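Local coordinates for protein putative pore-forming toxin (Bacteroides vulgatus ATCC 8482, PDB 3KOG) that has no established function but is thought to be a pore-forming toxin, probably exported and anchored to a membrane as a lipoprotein, at residues 18-23 / 83-88; 183-188 / 216-221. All blocks are in the same frame, centred on the assembly; numbering follows the deposited sequence. Where two conformers were deposited one is given.

Interaction 1: 18-23 / 83-88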
ATOM      1  N   LYS A  18       1.207 -10.031   5.307  1.00 11.18           N
ATOM      2  CA  LYS A  18       0.861  -8.816   6.068  1.00 11.03           C
ATOM      3  C   LYS A  18       0.806  -7.644   5.179  1.00 10.38           C
ATOM      4  O   LYS A  18       1.634  -7.488   4.292  1.00  9.39           O
ATOM      5  CB  LYS A  18       1.808  -8.599   7.222  1.00 12.11           C
ATOM      6  CG  LYS A  18       1.463  -7.355   8.067  1.00 16.56           C
ATOM      7  CD  LYS A  18       2.486  -7.137   9.200  1.00 21.67           C
ATOM      8  CE  LYS A  18       2.323  -8.100  10.360  1.00 24.30           C
ATOM      9  NZ  LYS A  18       3.351  -7.610  11.383  1.00 25.54           N
ATOM     10  N   PHE A  19      -0.182  -6.769   5.426  1.00  9.23           N
ATOM     11  CA  PHE A  19      -0.365  -5.578   4.633  1.00  8.49           C
ATOM     12  C   PHE A  19      -0.798  -4.446   5.549  1.00  9.02           C
ATOM     13  O   PHE A  19      -1.680  -4.665   6.396  1.00  9.93           O
ATOM     14  CB  PHE A  19      -1.372  -5.793   3.528  1.00  8.11           C
ATOM     15  CG  PHE A  19      -1.317  -4.726   2.462  1.00  7.09           C
ATOM     16  CD1 PHE A  19      -0.412  -4.828   1.422  1.00  8.70           C
ATOM     17  CD2 PHE A  19      -2.158  -3.658   2.514  1.00  8.91           C
ATOM     18  CE1 PHE A  19      -0.338  -3.874   0.464  1.00 10.54           C
ATOM     19  CE2 PHE A  19      -2.108  -2.664   1.554  1.00 12.66           C
ATOM     20  CZ  PHE A  19      -1.158  -2.793   0.505  1.00 11.61           C
ATOM     21  N   ILE A  20      -0.106  -3.304   5.443  1.00  8.82           N
ATOM     22  CA  ILE A  20      -0.387  -2.110   6.259  1.00  9.65           C
ATOM     23  C   ILE A  20      -0.925  -0.984   5.424  1.00  9.24           C
ATOM     24  O   ILE A  20      -0.332  -0.590   4.424  1.00  9.06           O
ATOM     25  CB  ILE A  20       0.862  -1.688   7.030  1.00 10.83           C
ATOM     26  CG1 ILE A  20       1.302  -2.849   7.958  1.00 10.40           C
ATOM     27  CG2 ILE A  20       0.616  -0.410   7.862  1.00 10.18           C
ATOM     28  CD1 ILE A  20       2.716  -2.648   8.563  1.00 17.19           C
ATOM     29  N   ILE A  21      -2.071  -0.460   5.835  1.00  7.15           N
ATOM     30  CA  ILE A  21      -2.655   0.705   5.248  1.00  7.83           C
ATOM     31  C   ILE A  21      -2.469   1.913   6.154  1.00  8.84           C
ATOM     32  O   ILE A  21      -2.827   1.885   7.366  1.00  7.95           O
ATOM     33  CB  ILE A  21      -4.216   0.495   5.050  1.00  8.05           C
ATOM     34  CG1 ILE A  21      -4.512  -0.593   4.007  1.00 11.94           C
ATOM     35  CG2 ILE A  21      -4.890   1.888   4.627  1.00  8.35           C
ATOM     36  CD1 ILE A  21      -5.988  -1.140   4.095  1.00 13.80           C
ATOM     37  N   THR A  22      -1.898   2.965   5.605  1.00  8.61           N
ATOM     38  CA  THR A  22      -1.625   4.184   6.356  1.00  8.06           C
ATOM     39  C   THR A  22      -2.441   5.363   5.817  1.00  9.34           C
ATOM     40  O   THR A  22      -2.123   5.938   4.783  1.00  9.53           O
ATOM     41  CB  THR A  22      -0.111   4.522   6.349  1.00  8.58           C
ATOM     42  OG1 THR A  22       0.638   3.414   6.902  1.00  7.60           O
ATOM     43  CG2 THR A  22       0.172   5.777   7.153  1.00  8.10           C
ATOM     44  N   PRO A  23      -3.495   5.757   6.549  1.00 10.15           N
ATOM     45  CA  PRO A  23      -4.288   6.915   6.154  1.00 10.08           C
ATOM     46  C   PRO A  23      -3.531   8.217   6.405  1.00 10.05           C
ATOM     47  O   PRO A  23      -2.796   8.333   7.395  1.00  9.16           O
ATOM     48  CB  PRO A  23      -5.539   6.846   7.072  1.00 11.14           C
ATOM     49  CG  PRO A  23      -5.422   5.614   7.816  1.00 12.50           C
ATOM     50  CD  PRO A  23      -4.074   5.057   7.706  1.00 10.45           C
ATOM     51  N   GLY A  83       4.084 -15.168   3.664  1.00  9.52           N
ATOM     52  CA  GLY A  83       5.302 -14.357   3.769  1.00  9.64           C
ATOM     53  C   GLY A  83       5.381 -13.036   3.055  1.00  8.87           C
ATOM     54  O   GLY A  83       6.322 -12.305   3.285  1.00  8.53           O
ATOM     55  N   GLN A  84       4.446 -12.728   2.168  1.00  8.76           N
ATOM     56  CA  GLN A  84       4.490 -11.498   1.472  1.00  9.14           C
ATOM     57  C   GLN A  84       4.126 -10.350   2.423  1.00  9.22           C
ATOM     58  O   GLN A  84       3.311 -10.489   3.334  1.00 10.63           O
ATOM     59  CB  GLN A  84       3.563 -11.493   0.258  1.00  9.12           C
ATOM     60  CG  GLN A  84       3.975 -12.426  -0.823  1.00 10.60           C
ATOM     61  CD  GLN A  84       3.195 -12.189  -2.097  1.00  9.45           C
ATOM     62  OE1 GLN A  84       2.016 -12.573  -2.188  1.00 10.81           O
ATOM     63  NE2 GLN A  84       3.850 -11.589  -3.106  1.00 12.58           N
ATOM     64  N   PHE A  85       4.781  -9.231   2.198  1.00  9.90           N
ATOM     65  CA  PHE A  85       4.577  -8.044   3.002  1.00 10.04           C
ATOM     66  C   PHE A  85       4.452  -6.822   2.100  1.00  9.13           C
ATOM     67  O   PHE A  85       5.330  -6.531   1.273  1.00  9.86           O
ATOM     68  CB  PHE A  85       5.722  -7.857   4.003  1.00 10.54           C
ATOM     69  CG  PHE A  85       5.610  -6.551   4.741  1.00 15.76           C
ATOM     70  CD1 PHE A  85       4.652  -6.388   5.737  1.00 17.03           C
ATOM     71  CD2 PHE A  85       6.316  -5.424   4.291  1.00 22.25           C
ATOM     72  CE1 PHE A  85       4.467  -5.125   6.392  1.00 21.97           C
ATOM     73  CE2 PHE A  85       6.124  -4.159   4.910  1.00 24.73           C
ATOM     74  CZ  PHE A  85       5.208  -4.024   5.977  1.00 24.19           C
ATOM     75  N   GLY A  86       3.397  -6.031   2.326  1.00  9.34           N
ATOM     76  CA  GLY A  86       3.173  -4.800   1.600  1.00  9.58           C
ATOM     77  C   GLY A  86       2.605  -3.689   2.476  1.00  9.66           C
ATOM     78  O   GLY A  86       2.145  -3.945   3.593  1.00  8.58           O
ATOM     79  N   ALA A  87       2.668  -2.458   1.963  1.00  9.62           N
ATOM     80  CA  ALA A  87       2.085  -1.332   2.651  1.00  9.24           C
ATOM     81  C   ALA A  87       1.653  -0.316   1.583  1.00 10.49           C
ATOM     82  O   ALA A  87       2.320  -0.210   0.550  1.00 10.62           O
ATOM     83  CB  ALA A  87       3.111  -0.701   3.609  1.00  9.94           C
ATOM     84  N   LYS A  88       0.637   0.497   1.889  1.00 10.08           N
ATOM     85  CA  LYS A  88       0.148   1.528   0.940  1.00 11.91           C
ATOM     86  C   LYS A  88      -0.396   2.657   1.792  1.00 11.06           C
ATOM     87  O   LYS A  88      -1.058   2.385   2.810  1.00 10.65           O
ATOM     88  CB  LYS A  88      -1.026   0.939   0.131  1.00 14.74           C
ATOM     89  CG  LYS A  88      -1.206   1.486  -1.273  1.00 21.30           C
ATOM     90  CD  LYS A  88      -2.517   0.953  -1.935  1.00 28.38           C
ATOM     91  CE  LYS A  88      -2.828  -0.568  -1.773  1.00 30.52           C
ATOM     92  NZ  LYS A  88      -3.496  -1.268  -2.936  1.00 26.77           N
TER

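Interaction 2: 183-188 / 216-221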
ATOM      1  N   VAL A 183      14.787 -13.359  -2.235  1.00 11.41           N
ATOM      2  CA  VAL A 183      13.771 -12.342  -1.968  1.00 11.41           C
ATOM      3  C   VAL A 183      13.452 -11.576  -3.249  1.00 10.50           C
ATOM      4  O   VAL A 183      14.332 -11.112  -3.915  1.00  9.11           O
ATOM      5  CB  VAL A 183      14.241 -11.381  -0.861  1.00 11.78           C
ATOM      6  CG1 VAL A 183      13.149 -10.337  -0.551  1.00 12.87           C
ATOM      7  CG2 VAL A 183      14.602 -12.167   0.404  1.00 12.79           C
ATOM      8  N   PHE A 184      12.166 -11.409  -3.532  1.00 10.79           N
ATOM      9  CA  PHE A 184      11.682 -10.449  -4.526  1.00 11.57           C
ATOM     10  C   PHE A 184      11.185  -9.164  -3.871  1.00 11.71           C
ATOM     11  O   PHE A 184      10.617  -9.184  -2.790  1.00 12.58           O
ATOM     12  CB  PHE A 184      10.549 -11.024  -5.387  1.00 11.37           C
ATOM     13  CG  PHE A 184      10.956 -12.120  -6.307  1.00 13.73           C
ATOM     14  CD1 PHE A 184      11.018 -13.443  -5.866  1.00 16.69           C
ATOM     15  CD2 PHE A 184      11.183 -11.850  -7.635  1.00 13.65           C
ATOM     16  CE1 PHE A 184      11.376 -14.483  -6.770  1.00 16.71           C
ATOM     17  CE2 PHE A 184      11.562 -12.857  -8.513  1.00 14.59           C
ATOM     18  CZ  PHE A 184      11.645 -14.175  -8.058  1.00 16.86           C
ATOM     19  N   VAL A 185      11.441  -8.050  -4.535  1.00 12.03           N
ATOM     20  CA  VAL A 185      10.844  -6.769  -4.212  1.00 13.07           C
ATOM     21  C   VAL A 185      10.155  -6.265  -5.471  1.00 13.14           C
ATOM     22  O   VAL A 185      10.794  -6.105  -6.515  1.00 12.78           O
ATOM     23  CB  VAL A 185      11.894  -5.759  -3.717  1.00 13.45           C
ATOM     24  CG1 VAL A 185      11.243  -4.399  -3.431  1.00 14.94           C
ATOM     25  CG2 VAL A 185      12.616  -6.321  -2.478  1.00 14.05           C
ATOM     26  N   ASP A 186       8.843  -6.005  -5.384  1.00 12.98           N
ATOM     27  CA  ASP A 186       8.115  -5.494  -6.499  1.00 13.90           C
ATOM     28  C   ASP A 186       7.663  -4.078  -6.214  1.00 14.37           C
ATOM     29  O   ASP A 186       7.045  -3.848  -5.206  1.00 13.50           O
ATOM     30  CB  ASP A 186       6.903  -6.352  -6.794  1.00 14.92           C
ATOM     31  CG  ASP A 186       7.282  -7.723  -7.380  1.00 19.81           C
ATOM     32  OD1 ASP A 186       7.612  -8.617  -6.604  1.00 25.56           O
ATOM     33  OD2 ASP A 186       7.248  -7.894  -8.606  1.00 26.06           O
ATOM     34  N   TYR A 187       7.947  -3.172  -7.142  1.00 14.07           N
ATOM     35  CA  TYR A 187       7.414  -1.837  -7.137  1.00 15.04           C
ATOM     36  C   TYR A 187       6.195  -1.815  -8.004  1.00 14.71           C
ATOM     37  O   TYR A 187       6.247  -2.145  -9.160  1.00 14.62           O
ATOM     38  CB  TYR A 187       8.442  -0.838  -7.687  1.00 15.96           C
ATOM     39  CG  TYR A 187       9.717  -0.687  -6.914  1.00 20.16           C
ATOM     40  CD1 TYR A 187       9.818  -1.065  -5.599  1.00 20.96           C
ATOM     41  CD2 TYR A 187      10.817  -0.074  -7.506  1.00 26.08           C
ATOM     42  CE1 TYR A 187      10.966  -0.892  -4.900  1.00 24.24           C
ATOM     43  CE2 TYR A 187      11.980   0.108  -6.806  1.00 29.56           C
ATOM     44  CZ  TYR A 187      12.044  -0.336  -5.491  1.00 29.97           C
ATOM     45  OH  TYR A 187      13.191  -0.165  -4.744  1.00 33.77           O
HETATM   46  N   MSE A 188       5.082  -1.426  -7.404  1.00 14.71           N
HETATM   47  CA  MSE A 188       3.773  -1.382  -8.003  1.00 14.51           C
HETATM   48  C   MSE A 188       3.475   0.102  -8.375  1.00 14.86           C
HETATM   49  O   MSE A 188       3.770   1.021  -7.582  1.00 14.18           O
HETATM   50  CB  MSE A 188       2.731  -1.837  -6.958  1.00 14.62           C
HETATM   51  CG  MSE A 188       3.014  -3.188  -6.245  1.00 15.60           C
HETATM   52 SE   MSE A 188       3.212  -4.598  -7.543  0.75 14.80          SE
HETATM   53  CE  MSE A 188       1.555  -4.406  -8.488  1.00 13.56           C
ATOM     54  N   TYR A 216       2.644   4.820  -6.014  1.00 12.22           N
ATOM     55  CA  TYR A 216       3.646   3.779  -5.938  1.00 11.98           C
ATOM     56  C   TYR A 216       3.662   3.169  -4.582  1.00 11.56           C
ATOM     57  O   TYR A 216       3.528   3.869  -3.608  1.00 11.25           O
ATOM     58  CB  TYR A 216       5.034   4.338  -6.236  1.00 12.22           C
ATOM     59  CG  TYR A 216       5.144   4.900  -7.623  1.00 13.40           C
ATOM     60  CD1 TYR A 216       4.763   6.216  -7.894  1.00 15.54           C
ATOM     61  CD2 TYR A 216       5.560   4.105  -8.672  1.00 15.83           C
ATOM     62  CE1 TYR A 216       4.800   6.714  -9.150  1.00 16.05           C
ATOM     63  CE2 TYR A 216       5.630   4.609  -9.956  1.00 16.34           C
ATOM     64  CZ  TYR A 216       5.256   5.920 -10.178  1.00 18.17           C
ATOM     65  OH  TYR A 216       5.293   6.427 -11.444  1.00 21.32           O
ATOM     66  N   ASN A 217       3.816   1.848  -4.515  1.00 11.17           N
ATOM     67  CA  ASN A 217       4.030   1.170  -3.236  1.00 12.08           C
ATOM     68  C   ASN A 217       4.832  -0.118  -3.464  1.00 11.66           C
ATOM     69  O   ASN A 217       5.013  -0.523  -4.595  1.00 11.41           O
ATOM     70  CB  ASN A 217       2.715   0.886  -2.495  1.00 11.49           C
ATOM     71  CG  ASN A 217       1.864  -0.178  -3.148  1.00 14.12           C
ATOM     72  OD1 ASN A 217       1.465  -0.050  -4.294  1.00 17.73           O
ATOM     73  ND2 ASN A 217       1.576  -1.246  -2.407  1.00 14.98           N
ATOM     74  N   THR A 218       5.268  -0.736  -2.394  1.00 10.20           N
ATOM     75  CA  THR A 218       6.241  -1.824  -2.506  1.00 11.07           C
ATOM     76  C   THR A 218       5.718  -3.077  -1.805  1.00 10.61           C
ATOM     77  O   THR A 218       5.149  -2.979  -0.694  1.00 10.78           O
ATOM     78  CB  THR A 218       7.557  -1.389  -1.954  1.00 10.26           C
ATOM     79  OG1 THR A 218       8.033  -0.209  -2.633  1.00 10.44           O
ATOM     80  CG2 THR A 218       8.644  -2.501  -2.070  1.00  8.70           C
ATOM     81  N   ILE A 219       5.836  -4.214  -2.515  1.00  9.83           N
ATOM     82  CA  ILE A 219       5.574  -5.549  -1.965  0.65  9.76           C
ATOM     83  C   ILE A 219       6.880  -6.393  -1.919  1.00 10.28           C
ATOM     84  O   ILE A 219       7.631  -6.445  -2.917  1.00 10.14           O
ATOM     85  CB  ILE A 219       4.480  -6.227  -2.750  0.65  9.90           C
ATOM     86  CG1 ILE A 219       3.132  -5.478  -2.545  0.65 10.67           C
ATOM     87  CG2 ILE A 219       4.309  -7.691  -2.320  0.65 10.08           C
ATOM     88  CD1 ILE A 219       2.025  -5.988  -3.492  0.65  9.21           C
ATOM     89  N   VAL A 220       7.164  -6.995  -0.770  1.00  9.36           N
ATOM     90  CA  VAL A 220       8.364  -7.819  -0.569  1.00 10.13           C
ATOM     91  C   VAL A 220       7.881  -9.284  -0.442  1.00 11.23           C
ATOM     92  O   VAL A 220       6.925  -9.577   0.307  1.00 11.92           O
ATOM     93  CB  VAL A 220       9.103  -7.402   0.735  1.00  9.01           C
ATOM     94  CG1 VAL A 220      10.427  -8.236   0.930  1.00 10.24           C
ATOM     95  CG2 VAL A 220       9.421  -5.950   0.699  1.00 10.99           C
ATOM     96  N   SER A 221       8.560 -10.201  -1.123  1.00 11.35           N
ATOM     97  CA  SER A 221       8.092 -11.587  -1.254  1.00 11.43           C
ATOM     98  C   SER A 221       9.285 -12.511  -1.022  1.00 12.84           C
ATOM     99  O   SER A 221      10.037 -12.767  -1.963  1.00 10.90           O
ATOM    100  CB  SER A 221       7.545 -11.793  -2.629  1.00 12.98           C
ATOM    101  OG  SER A 221       6.477 -10.906  -2.908  1.00 14.99           O
TER
HETATM  102  O   HOH W   1       7.611  -8.988  -4.134  1.00 15.91           O

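Interaction 1: 18-23 / 83-88
Phe19 lays its ring across the backbone of the neighbouring strand at Gly86, where the absence of a side chain lets the ring come down close: CD1 of Phe19 is 3.4 Å from Gly86 C. One ring face looks onto Ala87 CA, offset toward the rim. With CG swung anti to the main-chain nitrogen (chi1 -164°), the ring leans over residues 86-88 instead of standing straight off its own strand. Its far edge then meets the aliphatic part of Lys88: Lys88 CE, near the ring plane, is 3.6 Å from Phe19 CZ. The Lys88 chain is bent at chi3, which lays CE against the ring edge, and NZ goes on to Thr76 O.

On the other surface of the sheet the roles are exchanged, the ring now belonging to the second strand. Phe85 presents an edge to two side chains of 18-23. Ile20 CD1 lies in the ring plane, 3.7 Å from Phe85 CE1, and Lys18 CB approaches the same rim, 3.9 Å from Phe85 CD1. The Lys18 methylenes run obliquely past the ring before the ammonium end leads off. Ala87 CB sits beside Ile20 CB, 4.2 Å away.

Between the two surfaces the strands run parallel, their axes 11° apart. Lys18, Ile20 and Thr22 supply the N-H groups from one side, Gly86 and Lys88 from the other, giving five bonds; the Lys88 N to Ile20 O bond measures 2.9 Å. Gly86 O takes both the N-H of Ile20 and a CA-H...O contact from Phe19 CA. Phe19, Ile21 and Lys88 face strand 69-77, with Phe19 on Ile77 and Ile21 on Val75, so two sheets pack face to face: a beta sandwich, consistent with the transthyretin clan, in which the family of this region (DUF3869) is placed.

Interaction 2: 183-188 / 216-221
Strands 183-188 and 216-221 run antiparallel, 4.7 Å apart at closest approach and 166° between directions, with paired N-H...O bonds at Phe184/Ser221, Asp186/Ile219 and Met188/Asn217. The straightest is Asp186 N to Ile219 O (2.8 Å, 176° at the hydrogen), whereas Phe184 N reaches Ser221 O from well above the carbonyl plane.

Val185, Tyr187, Thr218 and Val220 share one surface. Thr218 faces Tyr187 directly and Val185 on the diagonal: its CG2 presses on Val185 CG1 at 3.5 Å, a tight fit, and also lies in the plane of the Tyr187 ring at its edge. Because OG1 is placed beside the main-chain nitrogen, it lies 3.6 Å from Tyr187 CD1 while its hydrogen bond goes to Lys135 O. Tyr187 runs alongside Thr218 in the same direction and ends at Thr133 O. Farther along, Val183 CG1 meets Val220 CG1 at 3.7 Å.

This is the paired stem of a long beta hairpin, strands 179-198 and 207-225, within the mixed sheet of the chain. Strand 98-120 borders the first arm, while 85-94 and 126-143 both pair with the second.

The reverse surface is more polar. A water sits among Asp186 OD1, Ser221 OG and Ile219 O, hydrogen-bonded to Ile219 O at 2.8 Å; its distances to the two side-chain oxygens are so short that their details are doubtful. Ser221 OG also hydrogen-bonds Gln84 NE2. Asp186 OD2 is held separately by Thr112 OG1. Asn217 has its CG wedged between main-chain nitrogen and carbonyl carbon (chi1 70°), which brings OD1 to 3.4 Å from Met188 CB and leaves ND2 to bond Ala87 O. Met188, a selenomethionine in this crystal, curls back on itself.

From the N terminus, strand 18-27 comes first; the chain then builds the short strands 32-33 and 48-50 and the three-stranded sheet 39-42, 58-66 and 69-77 before returning at 83-88, where interaction 1 closes a loop of 59 residues. The long strands 98-120, 126-143 and 162-175 follow, and the hairpin turns back to close interaction 2 across 27 residues. The two contacts are in series, neither nested nor crossed. They are joined laterally within the sheet, since strands 85-94 and 207-225 are antiparallel neighbours, with Phe85 O close to Val220 N. One continuous sheet therefore links the N-terminal sandwich to the C-terminal hairpin.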